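Local coordinates for putative NADH-depentdent flavin oxidoreductase (Cupriavidus metallidurans, PDB 5OCS), which probably acts as an FMN-dependent ene-reductase of the Old Yellow Enzyme family that takes its electrons from NADPH, at residues L148-M153 with R196-G201. Residues are numbered along the deposited sequence; the frame is centred on the assembly and turned at random.
Sequences LDKAGM and RTDEYG
R196 reaches across to L148 and also holds D198 of its own loop. Its CB points toward the 148-153 segment. CG and CD run on extended (chi2 -180°), and the chain bends at chi3 (76°), which turns the guanidinium between D198 and the backbone of L148. NE donates to D198 OD1. R196 NH2 donates to D198 OD2 at 2.8 Å, so the guanidinium grips D198 side-on, NE to one oxygen and NH2 to the other. R196 NH1 gives L148 O a 2.8 Å bond aimed at a lone pair of the carbonyl. NH2 adds a weak bond to the same oxygen, and NH1 also bonds P133 O. M153 SD lies 4.0 Å above one face of the R196 guanidinium, nearer NH2 than the centre.

D198 OD1 also accepts from Y200 N, which makes an Asx turn; Y200 N and R196 NE reach it from opposite faces of the carboxylate plane. The protein is a TIM barrel. Here the start of helix 150-169, where D149 is the N-cap with OD1 accepting from G152 N, meets the loop between helices 184-189 and 204-221. The contact lies away from the FMN-binding residues.

K150 reaches in against the two acids. K150 NZ forms a 2.9 Å salt bridge with D198 OD2 and a longer, weak one with E199 OE2. D198 probably offsets the charges of both K150 and R196, whose NZ and NH2 stand 4.5 Å apart.

M153 bends at chi3 (67°) and sets CE over the centre of the Y200 ring, a CH-pi contact 3.4 Å from its centroid. Y200 OH is hydrogen-bonded to E213 of helix 204-221.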
loop_
_atom_site.group_PDB
_atom_site.type_symbol
_atom_site.label_atom_id
_atom_site.label_comp_id
_atom_site.label_asym_id
_atom_site.label_seq_id
_atom_site.Cartn_x
_atom_site.Cartn_y
_atom_site.Cartn_z
ATOM N N LEU D 148 23.954 33.783 0.358
ATOM C CA LEU D 148 24.943 32.952 -0.297
ATOM C C LEU D 148 26.017 33.791 -1.014
ATOM O O LEU D 148 25.702 34.782 -1.665
ATOM C CB LEU D 148 24.283 32.040 -1.306
ATOM C CG LEU D 148 23.541 30.864 -0.674
ATOM C CD1 LEU D 148 22.394 30.399 -1.555
ATOM C CD2 LEU D 148 24.532 29.753 -0.388
ATOM N N ASP D 149 27.259 33.329 -0.934
ATOM C CA ASP D 149 28.350 33.886 -1.758
ATOM C C ASP D 149 28.672 32.971 -2.946
ATOM O O ASP D 149 27.998 31.929 -3.173
ATOM C CB ASP D 149 29.565 34.192 -0.885
ATOM C CG ASP D 149 30.140 32.976 -0.187
ATOM O OD1 ASP D 149 29.857 31.809 -0.551
ATOM O OD2 ASP D 149 30.924 33.189 0.733
ATOM N N LYS D 150 29.650 33.379 -3.740
ATOM C CA LYS D 150 30.056 32.626 -4.909
ATOM C C LYS D 150 30.376 31.179 -4.540
ATOM O O LYS D 150 29.896 30.260 -5.202
ATOM C CB LYS D 150 31.249 33.313 -5.653
ATOM C CG LYS D 150 30.855 34.114 -6.900
ATOM C CD LYS D 150 30.239 35.496 -6.629
ATOM C CE LYS D 150 29.567 36.130 -7.879
ATOM N NZ LYS D 150 28.247 36.821 -7.617
ATOM N N ALA D 151 31.119 30.970 -3.463
ATOM C CA ALA D 151 31.446 29.581 -3.048
ATOM C C ALA D 151 30.185 28.793 -2.660
ATOM O O ALA D 151 30.052 27.610 -2.981
ATOM C CB ALA D 151 32.397 29.603 -1.895
ATOM N N GLY D 152 29.270 29.449 -1.953
ATOM C CA GLY D 152 28.033 28.778 -1.493
ATOM C C GLY D 152 27.154 28.379 -2.640
ATOM O O GLY D 152 26.544 27.308 -2.606
ATOM N N MET D 153 27.078 29.226 -3.656
ATOM C CA MET D 153 26.307 28.931 -4.843
ATOM C C MET D 153 26.940 27.792 -5.645
ATOM O O MET D 153 26.220 26.978 -6.201
ATOM C CB MET D 153 26.095 30.176 -5.700
ATOM C CG MET D 153 25.135 31.111 -4.997
ATOM S SD MET D 153 24.891 32.697 -5.774
ATOM C CE MET D 153 24.088 32.360 -7.279
ATOM N N ARG D 196 19.347 40.614 -3.758
ATOM C CA ARG D 196 20.716 40.667 -4.192
ATOM C C ARG D 196 20.909 41.821 -5.174
ATOM O O ARG D 196 20.000 42.167 -5.914
ATOM C CB ARG D 196 21.117 39.362 -4.876
ATOM C CG ARG D 196 21.070 38.130 -3.990
ATOM C CD ARG D 196 21.498 36.911 -4.800
ATOM N NE ARG D 196 22.952 36.894 -4.991
ATOM C CZ ARG D 196 23.843 36.454 -4.114
ATOM N NH1 ARG D 196 23.488 35.955 -2.940
ATOM N NH2 ARG D 196 25.126 36.497 -4.425
ATOM N N THR D 197 22.102 42.395 -5.173
ATOM C CA THR D 197 22.438 43.452 -6.102
ATOM C C THR D 197 23.468 43.053 -7.149
ATOM O O THR D 197 23.848 43.904 -7.959
ATOM C CB THR D 197 22.950 44.695 -5.334
ATOM O OG1 THR D 197 24.013 44.320 -4.443
ATOM C CG2 THR D 197 21.784 45.344 -4.548
ATOM N N ASP D 198 23.908 41.789 -7.147
ATOM C CA ASP D 198 24.835 41.288 -8.153
ATOM C C ASP D 198 24.022 40.734 -9.323
ATOM O O ASP D 198 22.819 41.014 -9.388
ATOM C CB ASP D 198 25.816 40.289 -7.518
ATOM C CG ASP D 198 25.138 38.986 -7.049
ATOM O OD1 ASP D 198 23.889 38.839 -7.144
ATOM O OD2 ASP D 198 25.866 38.141 -6.514
ATOM N N GLU D 199 24.643 39.923 -10.202
ATOM C CA GLU D 199 24.011 39.419 -11.427
ATOM C C GLU D 199 22.900 38.380 -11.162
ATOM O O GLU D 199 22.285 37.880 -12.102
ATOM C CB GLU D 199 25.073 38.855 -12.423
ATOM C CG GLU D 199 25.886 37.611 -12.038
ATOM C CD GLU D 199 27.079 37.847 -11.100
ATOM O OE1 GLU D 199 27.148 38.906 -10.403
ATOM O OE2 GLU D 199 27.973 36.957 -11.031
ATOM N N TYR D 200 22.690 38.055 -9.882
ATOM C CA TYR D 200 21.677 37.074 -9.458
ATOM C C TYR D 200 20.432 37.677 -8.821
ATOM O O TYR D 200 19.542 36.927 -8.473
ATOM C CB TYR D 200 22.298 36.026 -8.542
ATOM C CG TYR D 200 23.263 35.148 -9.281
ATOM C CD1 TYR D 200 22.806 34.153 -10.153
ATOM C CD2 TYR D 200 24.637 35.330 -9.149
ATOM C CE1 TYR D 200 23.723 33.374 -10.880
ATOM C CE2 TYR D 200 25.544 34.544 -9.832
ATOM C CZ TYR D 200 25.081 33.580 -10.706
ATOM O OH TYR D 200 26.012 32.808 -11.385
ATOM N N GLY D 201 20.358 39.003 -8.686
ATOM C CA GLY D 201 19.118 39.670 -8.245
ATOM C C GLY D 201 18.774 40.872 -9.089
ATOM O O GLY D 201 19.561 41.276 -9.966
#